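Local atomic coordinates of muconolactone isomerase-like protein (Thermus thermophilus, PDB entry 1VDH), a protein that catalyses the hydrogen peroxide-dependent decarboxylation of Fe-coproporphyrin III to heme b, the last step of coproporphyrin-dependent heme biosynthesis, and works as a homopentamer. Residues 149-154 with 195-200; 155-160 with 220-225; 132-137 with 184-189. All blocks are in the same frame, centred on the assembly; numbering follows the deposited sequence.

Interaction 1: 149-154 with 195-200; sequences KRRQGQ and DWEWGV
Glu197 and Trp198 meet Lys149 in a partly buried, mixed polar and apolar contact, where the antiparallel pairing of strand 141-152 with strand 198-204 gives way, at the start of the latter. The carboxylate of Glu197 stands in for a backbone partner: Lys149 N donates to Glu197 OE2 at 2.8 Å with an N-H...O angle of 164°, reaching the syn side of the oxygen but 33° out of the carboxylate plane. The other oxygen is tied in through a water, which donates to Glu197 OE1 at 2.6 Å and to Lys149 O at 2.7 Å. The same water accepts from Arg151 NE, lying in the guanidinium plane, so it stands between an arginine and a glutamate that make no direct salt bridge. Arg218 of a neighbouring subunit pairs with Glu197, while Arg151 finds its stronger partner in Gly227 O of that subunit. Replacing Glu197 with an alanine would probably leave Lys149 N and the bridging water without their acceptor and strip Arg218 of its charged mate. Beside the polar cluster, a chi1 of -91°, with CG beside the backbone N, lays CG of Lys149 obliquely against Trp198, 3.5 Å from its CZ3; NE1 of this indole is bonded to Glu113. Glu197 and Trp198 both face Met147, a classic beta bulge, and Lys149 belongs to the predicted Fe-coproporphyrin III site.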
loop_
_atom_site.group_PDB
_atom_site.type_symbol
_atom_site.label_atom_id
_atom_site.label_comp_id
_atom_site.label_asym_id
_atom_site.label_seq_id
_atom_site.Cartn_x
_atom_site.Cartn_y
_atom_site.Cartn_z
ATOM N N LYS A 149 -6.657 -19.363 1.351
ATOM C CA LYS A 149 -6.381 -20.546 0.555
ATOM C C LYS A 149 -6.468 -19.996 -0.864
ATOM O O LYS A 149 -7.465 -19.368 -1.248
ATOM C CB LYS A 149 -7.417 -21.646 0.798
ATOM C CG LYS A 149 -7.028 -22.619 1.913
ATOM C CD LYS A 149 -5.887 -23.534 1.484
ATOM C CE LYS A 149 -5.597 -24.614 2.533
ATOM N NZ LYS A 149 -5.086 -24.058 3.817
ATOM N N ARG A 150 -5.386 -20.174 -1.611
ATOM C CA ARG A 150 -5.272 -19.668 -2.969
ATOM C C ARG A 150 -6.360 -20.071 -3.964
ATOM O O ARG A 150 -6.859 -21.198 -3.947
ATOM C CB ARG A 150 -3.889 -20.024 -3.521
ATOM C CG ARG A 150 -3.591 -19.485 -4.907
ATOM C CD ARG A 150 -2.203 -19.905 -5.366
ATOM N NE ARG A 150 -1.138 -19.243 -4.613
ATOM C CZ ARG A 150 0.145 -19.588 -4.675
ATOM N NH1 ARG A 150 1.047 -18.919 -3.971
ATOM N NH2 ARG A 150 0.522 -20.621 -5.418
ATOM N N ARG A 151 -6.723 -19.108 -4.812
ATOM C CA ARG A 151 -7.713 -19.279 -5.870
ATOM C C ARG A 151 -7.112 -18.605 -7.102
ATOM O O ARG A 151 -7.632 -17.602 -7.589
ATOM C CB ARG A 151 -9.043 -18.600 -5.499
ATOM C CG ARG A 151 -9.794 -19.250 -4.335
ATOM C CD ARG A 151 -11.068 -18.474 -3.985
ATOM N NE ARG A 151 -10.774 -17.084 -3.627
ATOM C CZ ARG A 151 -11.141 -16.031 -4.351
ATOM N NH1 ARG A 151 -10.822 -14.808 -3.952
ATOM N NH2 ARG A 151 -11.840 -16.197 -5.467
ATOM N N GLN A 152 -5.980 -19.125 -7.570
ATOM C CA GLN A 152 -5.303 -18.547 -8.730
ATOM C C GLN A 152 -4.968 -19.610 -9.770
ATOM O O GLN A 152 -4.255 -20.573 -9.475
ATOM C CB GLN A 152 -4.004 -17.847 -8.302
ATOM C CG GLN A 152 -4.147 -16.765 -7.227
ATOM C CD GLN A 152 -4.940 -15.543 -7.681
ATOM O OE1 GLN A 152 -5.579 -14.875 -6.870
ATOM N NE2 GLN A 152 -4.888 -15.242 -8.976
ATOM N N GLY A 153 -5.478 -19.419 -10.986
ATOM C CA GLY A 153 -5.224 -20.352 -12.071
ATOM C C GLY A 153 -5.444 -21.813 -11.723
ATOM O O GLY A 153 -6.530 -22.202 -11.287
ATOM N N GLN A 154 -4.392 -22.612 -11.897
ATOM C CA GLN A 154 -4.430 -24.049 -11.623
ATOM C C GLN A 154 -4.375 -24.367 -10.129
ATOM O O GLN A 154 -4.595 -25.507 -9.721
ATOM C CB GLN A 154 -3.273 -24.754 -12.341
ATOM C CG GLN A 154 -3.238 -24.542 -13.851
ATOM C CD GLN A 154 -4.417 -25.175 -14.566
ATOM O OE1 GLN A 154 -5.462 -24.546 -14.748
ATOM N NE2 GLN A 154 -4.252 -26.427 -14.983
ATOM N N ASP A 195 -10.234 -9.305 6.882
ATOM C CA ASP A 195 -9.539 -9.298 5.594
ATOM C C ASP A 195 -8.926 -10.587 5.060
ATOM O O ASP A 195 -8.625 -10.673 3.870
ATOM C CB ASP A 195 -8.507 -8.169 5.578
ATOM C CG ASP A 195 -9.140 -6.797 5.790
ATOM O OD1 ASP A 195 -10.381 -6.711 5.925
ATOM O OD2 ASP A 195 -8.390 -5.804 5.824
ATOM N N TRP A 196 -8.740 -11.578 5.929
ATOM C CA TRP A 196 -8.174 -12.867 5.527
ATOM C C TRP A 196 -9.134 -13.976 5.962
ATOM O O TRP A 196 -9.953 -13.775 6.856
ATOM C CB TRP A 196 -6.798 -13.081 6.168
ATOM C CG TRP A 196 -5.771 -12.039 5.786
ATOM C CD1 TRP A 196 -5.654 -10.776 6.296
ATOM C CD2 TRP A 196 -4.716 -12.181 4.824
ATOM N NE1 TRP A 196 -4.595 -10.125 5.713
ATOM C CE2 TRP A 196 -4.001 -10.963 4.805
ATOM C CE3 TRP A 196 -4.305 -13.222 3.976
ATOM C CZ2 TRP A 196 -2.892 -10.753 3.969
ATOM C CZ3 TRP A 196 -3.200 -13.015 3.142
ATOM C CH2 TRP A 196 -2.510 -11.788 3.146
ATOM N N GLU A 197 -9.025 -15.140 5.332
ATOM C CA GLU A 197 -9.905 -16.266 5.630
ATOM C C GLU A 197 -9.661 -16.955 6.967
ATOM O O GLU A 197 -10.600 -17.445 7.593
ATOM C CB GLU A 197 -9.859 -17.269 4.481
ATOM C CG GLU A 197 -10.449 -16.705 3.195
ATOM C CD GLU A 197 -9.992 -17.438 1.949
ATOM O OE1 GLU A 197 -10.385 -17.001 0.852
ATOM O OE2 GLU A 197 -9.246 -18.435 2.055
ATOM N N TRP A 198 -8.405 -16.992 7.403
ATOM C CA TRP A 198 -8.068 -17.614 8.680
ATOM C C TRP A 198 -7.032 -16.825 9.454
ATOM O O TRP A 198 -6.259 -16.057 8.888
ATOM C CB TRP A 198 -7.507 -19.032 8.491
ATOM C CG TRP A 198 -8.507 -20.044 8.021
ATOM C CD1 TRP A 198 -9.386 -20.754 8.794
ATOM C CD2 TRP A 198 -8.748 -20.440 6.668
ATOM N NE1 TRP A 198 -10.167 -21.560 7.999
ATOM C CE2 TRP A 198 -9.796 -21.387 6.690
ATOM C CE3 TRP A 198 -8.181 -20.083 5.435
ATOM C CZ2 TRP A 198 -10.294 -21.982 5.524
ATOM C CZ3 TRP A 198 -8.677 -20.676 4.275
ATOM C CH2 TRP A 198 -9.724 -21.615 4.330
ATOM N N GLY A 199 -7.058 -17.026 10.765
ATOM C CA GLY A 199 -6.088 -16.434 11.659
ATOM C C GLY A 199 -5.401 -17.647 12.268
ATOM O O GLY A 199 -6.058 -18.659 12.540
ATOM N N VAL A 200 -4.082 -17.590 12.423
ATOM C CA VAL A 200 -3.345 -18.707 13.007
ATOM C C VAL A 200 -2.488 -18.255 14.185
ATOM O O VAL A 200 -1.696 -17.323 14.059
ATOM C CB VAL A 200 -2.405 -19.388 11.978
ATOM C CG1 VAL A 200 -1.690 -20.575 12.628
ATOM C CG2 VAL A 200 -3.190 -19.858 10.752
HETATM O O HOH W 1 -9.186 -17.291 -1.410
#

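Interaction 2: 155-160 with 220-225; sequences DNWYML and DEVSAR
Asp155 and Arg225 carry the polar half of this buried contact, between the short strand 155-156 with its following 3-10 turn and helix 221-226. The arginine approaches side-on and sends two nitrogens to a single oxygen: NE lies 2.9 Å and NH2 3.1 Å from Asp155 OD2. That oxygen lies close to the guanidinium plane, but the two flat groups are turned 58° apart, and NE meets the carboxylate from above its plane. The N-H...O angle is 151° from NE, and the bond from NH2 is more bent, as comes with sharing one acceptor. A turn at chi3 (61°) swings the guanidinium round to the aspartate, and NH1 meets OE2 of Glu221, one helical turn back, at 3.0 Å. With an acid held at NE and NH2 and another at NH1, the rotation of the group is largely fixed, and the arginine's charge probably offsets both carboxylates. Arg150 adds a weak, long ion pair to Asp155 OD1.

The apolar half is smaller. Trp157, its indole swung anti to the backbone N, brings CZ3 to 3.7 Å from CG2 of Val222, and the methyl approaches the ring obliquely. Around this pair, Tyr226 packs edge-to-face with Trp157, Lys149 makes a cation-pi contact with the same indole, and Val222 also touches His172, the predicted axial ligand of the iron. Ala224 of the same helix reaches Tyr158 of a neighbouring subunit, which places the contact beside the pentamer interface. The whole is a salt-bridge network of Asp155, Arg225 and Glu221 alongside a tryptophan-valine pair, next to the predicted Fe-coproporphyrin III site to which Ser223 of this helix belongs.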
loop_
_atom_site.group_PDB
_atom_site.type_symbol
_atom_site.label_atom_id
_atom_site.label_comp_id
_atom_site.label_asym_id
_atom_site.label_seq_id
_atom_site.Cartn_x
_atom_site.Cartn_y
_atom_site.Cartn_z
ATOM N N ASP A 155 -4.016 -23.371 -9.324
ATOM C CA ASP A 155 -3.954 -23.541 -7.879
ATOM C C ASP A 155 -5.204 -22.911 -7.271
ATOM O O ASP A 155 -5.152 -21.804 -6.733
ATOM C CB ASP A 155 -2.705 -22.866 -7.298
ATOM C CG ASP A 155 -1.408 -23.431 -7.855
ATOM O OD1 ASP A 155 -0.394 -22.707 -7.809
ATOM O OD2 ASP A 155 -1.390 -24.591 -8.319
ATOM N N ASN A 156 -6.338 -23.588 -7.420
ATOM C CA ASN A 156 -7.589 -23.087 -6.872
ATOM C C ASN A 156 -8.137 -24.087 -5.865
ATOM O O ASN A 156 -8.796 -25.065 -6.222
ATOM C CB ASN A 156 -8.611 -22.805 -7.979
ATOM C CG ASN A 156 -9.766 -21.936 -7.495
ATOM O OD1 ASN A 156 -10.114 -20.935 -8.121
ATOM N ND2 ASN A 156 -10.349 -22.305 -6.366
ATOM N N TRP A 157 -7.862 -23.815 -4.594
ATOM C CA TRP A 157 -8.287 -24.666 -3.493
ATOM C C TRP A 157 -9.793 -24.915 -3.443
ATOM O O TRP A 157 -10.242 -26.050 -3.267
ATOM C CB TRP A 157 -7.827 -24.044 -2.170
ATOM C CG TRP A 157 -8.316 -24.761 -0.947
ATOM C CD1 TRP A 157 -9.376 -24.410 -0.161
ATOM C CD2 TRP A 157 -7.739 -25.925 -0.349
ATOM N NE1 TRP A 157 -9.489 -25.280 0.894
ATOM C CE2 TRP A 157 -8.495 -26.220 0.805
ATOM C CE3 TRP A 157 -6.652 -26.746 -0.673
ATOM C CZ2 TRP A 157 -8.198 -27.301 1.643
ATOM C CZ3 TRP A 157 -6.354 -27.824 0.160
ATOM C CH2 TRP A 157 -7.127 -28.088 1.305
ATOM N N TYR A 158 -10.563 -23.843 -3.596
ATOM C CA TYR A 158 -12.014 -23.924 -3.531
ATOM C C TYR A 158 -12.707 -24.691 -4.656
ATOM O O TYR A 158 -13.872 -25.062 -4.522
ATOM C CB TYR A 158 -12.607 -22.522 -3.363
ATOM C CG TYR A 158 -12.309 -21.923 -2.009
ATOM C CD1 TYR A 158 -13.163 -22.141 -0.927
ATOM C CD2 TYR A 158 -11.161 -21.154 -1.797
ATOM C CE1 TYR A 158 -12.880 -21.611 0.340
ATOM C CE2 TYR A 158 -10.872 -20.620 -0.542
ATOM C CZ TYR A 158 -11.736 -20.851 0.523
ATOM O OH TYR A 158 -11.457 -20.319 1.767
ATOM N N MET A 159 -11.991 -24.940 -5.752
ATOM C CA MET A 159 -12.553 -25.690 -6.875
ATOM C C MET A 159 -12.234 -27.184 -6.783
ATOM O O MET A 159 -12.817 -27.996 -7.499
ATOM C CB MET A 159 -12.042 -25.136 -8.207
ATOM C CG MET A 159 -12.705 -23.843 -8.646
ATOM S SD MET A 159 -14.499 -24.023 -8.850
ATOM C CE MET A 159 -14.560 -24.972 -10.386
ATOM N N LEU A 160 -11.318 -27.541 -5.888
ATOM C CA LEU A 160 -10.914 -28.935 -5.710
ATOM C C LEU A 160 -12.013 -29.803 -5.116
ATOM O O LEU A 160 -12.919 -29.302 -4.448
ATOM C CB LEU A 160 -9.710 -29.023 -4.769
ATOM C CG LEU A 160 -8.347 -28.492 -5.198
ATOM C CD1 LEU A 160 -7.401 -28.589 -4.013
ATOM C CD2 LEU A 160 -7.822 -29.296 -6.386
ATOM N N ASP A 220 4.821 -28.856 2.099
ATOM C CA ASP A 220 3.651 -29.729 1.932
ATOM C C ASP A 220 2.891 -29.115 0.759
ATOM O O ASP A 220 2.812 -27.890 0.658
ATOM C CB ASP A 220 2.748 -29.706 3.175
ATOM C CG ASP A 220 3.404 -30.330 4.400
ATOM O OD1 ASP A 220 4.284 -31.201 4.241
ATOM O OD2 ASP A 220 3.026 -29.948 5.533
ATOM N N GLU A 221 2.330 -29.944 -0.119
ATOM C CA GLU A 221 1.612 -29.419 -1.280
ATOM C C GLU A 221 0.515 -28.415 -0.929
ATOM O O GLU A 221 0.360 -27.397 -1.610
ATOM C CB GLU A 221 1.043 -30.549 -2.145
ATOM C CG GLU A 221 0.417 -30.043 -3.450
ATOM C CD GLU A 221 0.056 -31.154 -4.429
ATOM O OE1 GLU A 221 0.468 -32.316 -4.224
ATOM O OE2 GLU A 221 -0.640 -30.856 -5.420
ATOM N N VAL A 222 -0.217 -28.681 0.152
ATOM C CA VAL A 222 -1.292 -27.789 0.574
ATOM C C VAL A 222 -0.797 -26.357 0.788
ATOM O O VAL A 222 -1.458 -25.404 0.378
ATOM C CB VAL A 222 -2.009 -28.316 1.845
ATOM C CG1 VAL A 222 -1.049 -28.378 3.031
ATOM C CG2 VAL A 222 -3.216 -27.444 2.162
ATOM N N SER A 223 0.385 -26.208 1.385
ATOM C CA SER A 223 0.948 -24.883 1.621
ATOM C C SER A 223 1.677 -24.352 0.387
ATOM O O SER A 223 1.479 -23.207 -0.013
ATOM C CB SER A 223 1.910 -24.905 2.815
ATOM O OG SER A 223 1.271 -25.383 3.990
ATOM N N ALA A 224 2.518 -25.192 -0.210
ATOM C CA ALA A 224 3.290 -24.805 -1.387
ATOM C C ALA A 224 2.439 -24.271 -2.537
ATOM O O ALA A 224 2.790 -23.263 -3.159
ATOM C CB ALA A 224 4.154 -25.976 -1.861
ATOM N N ARG A 225 1.314 -24.931 -2.802
ATOM C CA ARG A 225 0.428 -24.522 -3.888
ATOM C C ARG A 225 -0.770 -23.658 -3.497
ATOM O O ARG A 225 -1.203 -22.817 -4.286
ATOM C CB ARG A 225 -0.096 -25.749 -4.652
ATOM C CG ARG A 225 0.941 -26.469 -5.507
ATOM C CD ARG A 225 0.314 -27.626 -6.288
ATOM N NE ARG A 225 -0.735 -27.175 -7.204
ATOM C CZ ARG A 225 -1.492 -27.985 -7.942
ATOM N NH1 ARG A 225 -1.325 -29.301 -7.880
ATOM N NH2 ARG A 225 -2.416 -27.481 -8.749
#

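Interaction 3: 132-137 with 184-189; sequences LTPRVP and MQVISG
Pro134 and Val186 are the closest backbone pair between loop 132-137 and strand 184-189, their CA atoms 7.4 Å apart, widening to 9.1 Å between the CA atoms of Pro137 and Met184. The loop runs obliquely alongside the strand in roughly the opposite direction, and at such spacing the two are joined through side chains rather than backbone pairing. The ring of Pro134 sits obliquely across the fork of Val186: its CB lies 3.9 Å from CG2 and its CG 4.0 Å from CG1 of the valine, so both methyls touch the proline. With its CG1 anti to the backbone N (chi1 175°), Val186 turns both branches to the ring.

Strand 184-189 belongs to the antiparallel barrel of the chlorite dismutase family, paired with 102-116 and 198-204, and the loop leads from strand 102-116 to strand 141-152. The end of Met184, bent at chi3 (55°), reaches the ring of Pro137, with CE 4.1 Å from Pro137 CD and SD 4.1 Å from Pro137 CG. Phe203 touches both Pro137 and Val186. On the loop itself, Arg135 turns back and donates through NH2 to Thr133 O at 2.9 Å, while Pro134 also packs on Leu79 of strand 74-80.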
loop_
_atom_site.group_PDB
_atom_site.type_symbol
_atom_site.label_atom_id
_atom_site.label_comp_id
_atom_site.label_asym_id
_atom_site.label_seq_id
_atom_site.Cartn_x
_atom_site.Cartn_y
_atom_site.Cartn_z
ATOM N N LEU A 132 -12.576 -26.031 20.959
ATOM C CA LEU A 132 -13.513 -24.955 20.636
ATOM C C LEU A 132 -13.304 -23.771 21.575
ATOM O O LEU A 132 -13.547 -22.625 21.207
ATOM C CB LEU A 132 -14.961 -25.441 20.757
ATOM C CG LEU A 132 -15.431 -26.495 19.752
ATOM C CD1 LEU A 132 -16.830 -26.988 20.124
ATOM C CD2 LEU A 132 -15.419 -25.904 18.349
ATOM N N THR A 133 -12.812 -24.059 22.775
ATOM C CA THR A 133 -12.575 -23.036 23.786
ATOM C C THR A 133 -11.139 -23.109 24.307
ATOM O O THR A 133 -10.907 -23.300 25.504
ATOM C CB THR A 133 -13.566 -23.210 24.958
ATOM O OG1 THR A 133 -13.437 -24.533 25.499
ATOM C CG2 THR A 133 -14.991 -23.022 24.469
ATOM N N PRO A 134 -10.157 -22.853 23.425
ATOM C CA PRO A 134 -8.743 -22.905 23.811
ATOM C C PRO A 134 -8.293 -21.786 24.742
ATOM O O PRO A 134 -8.574 -20.607 24.506
ATOM C CB PRO A 134 -8.028 -22.828 22.462
ATOM C CG PRO A 134 -8.901 -21.869 21.694
ATOM C CD PRO A 134 -10.306 -22.353 22.042
ATOM N N ARG A 135 -7.620 -22.169 25.820
ATOM C CA ARG A 135 -7.094 -21.198 26.771
ATOM C C ARG A 135 -5.707 -20.795 26.314
ATOM O O ARG A 135 -4.932 -21.632 25.854
ATOM C CB ARG A 135 -7.005 -21.790 28.181
ATOM C CG ARG A 135 -8.244 -21.589 29.032
ATOM C CD ARG A 135 -9.444 -22.354 28.493
ATOM N NE ARG A 135 -10.554 -22.330 29.443
ATOM C CZ ARG A 135 -11.710 -22.963 29.269
ATOM N NH1 ARG A 135 -12.652 -22.882 30.202
ATOM N NH2 ARG A 135 -11.936 -23.652 28.157
ATOM N N VAL A 136 -5.404 -19.506 26.429
ATOM C CA VAL A 136 -4.103 -18.975 26.041
ATOM C C VAL A 136 -3.060 -19.365 27.095
ATOM O O VAL A 136 -3.243 -19.088 28.281
ATOM C CB VAL A 136 -4.164 -17.433 25.939
ATOM C CG1 VAL A 136 -2.805 -16.871 25.628
ATOM C CG2 VAL A 136 -5.170 -17.014 24.879
ATOM N N PRO A 137 -1.964 -20.035 26.681
ATOM C CA PRO A 137 -0.920 -20.441 27.630
ATOM C C PRO A 137 -0.268 -19.243 28.324
ATOM O O PRO A 137 -0.175 -18.150 27.755
ATOM C CB PRO A 137 0.053 -21.250 26.759
ATOM C CG PRO A 137 -0.187 -20.738 25.378
ATOM C CD PRO A 137 -1.675 -20.546 25.328
ATOM N N MET A 184 1.766 -25.467 20.084
ATOM C CA MET A 184 0.311 -25.544 20.224
ATOM C C MET A 184 -0.233 -24.694 19.083
ATOM O O MET A 184 0.355 -23.664 18.749
ATOM C CB MET A 184 -0.144 -24.929 21.549
ATOM C CG MET A 184 0.342 -25.652 22.784
ATOM S SD MET A 184 -0.020 -24.702 24.265
ATOM C CE MET A 184 -1.818 -24.462 24.060
ATOM N N GLN A 185 -1.364 -25.095 18.512
ATOM C CA GLN A 185 -1.944 -24.356 17.397
ATOM C C GLN A 185 -3.428 -24.062 17.555
ATOM O O GLN A 185 -4.210 -24.939 17.923
ATOM C CB GLN A 185 -1.723 -25.125 16.091
ATOM C CG GLN A 185 -2.303 -24.445 14.853
ATOM C CD GLN A 185 -2.161 -25.291 13.598
ATOM O OE1 GLN A 185 -2.881 -26.270 13.412
ATOM N NE2 GLN A 185 -1.233 -24.909 12.728
ATOM N N VAL A 186 -3.804 -22.813 17.296
ATOM C CA VAL A 186 -5.201 -22.404 17.352
ATOM C C VAL A 186 -5.538 -21.774 16.015
ATOM O O VAL A 186 -4.936 -20.770 15.621
ATOM C CB VAL A 186 -5.492 -21.383 18.477
ATOM C CG1 VAL A 186 -6.950 -20.911 18.389
ATOM C CG2 VAL A 186 -5.237 -22.007 19.835
ATOM N N ILE A 187 -6.456 -22.411 15.296
ATOM C CA ILE A 187 -6.907 -21.931 13.997
ATOM C C ILE A 187 -8.271 -21.274 14.183
ATOM O O ILE A 187 -9.153 -21.831 14.838
ATOM C CB ILE A 187 -7.069 -23.087 12.983
ATOM C CG1 ILE A 187 -5.746 -23.830 12.801
ATOM C CG2 ILE A 187 -7.560 -22.549 11.635
ATOM C CD1 ILE A 187 -5.840 -25.006 11.840
ATOM N N SER A 188 -8.428 -20.078 13.625
ATOM C CA SER A 188 -9.686 -19.347 13.704
ATOM C C SER A 188 -10.063 -18.873 12.310
ATOM O O SER A 188 -9.190 -18.566 11.496
ATOM C CB SER A 188 -9.568 -18.158 14.657
ATOM O OG SER A 188 -8.537 -17.275 14.255
ATOM N N GLY A 189 -11.362 -18.850 12.028
ATOM C CA GLY A 189 -11.829 -18.430 10.720
ATOM C C GLY A 189 -12.366 -17.013 10.726
ATOM O O GLY A 189 -13.082 -16.621 11.645
#

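Interactions 1 and 2 adjoin, about 9 Å between centres, because strands 141-152 and 155-156 are neighbours in one sheet; a backbone bond from Trp157 N to Arg150 O and a weak one between Tyr158 OH and Glu197 OE2 join them. Both reach neighbouring subunits and rely on charged groups, through a backbone-to-carboxylate bond and a bridging water in the partly buried interaction 1 and through direct salt bridges in the buried interaction 2. Interaction 3 is a surface contact made of apolar side chains, with nearest atoms about 9 Å from interaction 2. It is tied to interaction 1 nonetheless, since strands 184-189 and 198-204 are paired and Trp198 packs against Ile187. All three share the same curled sheet.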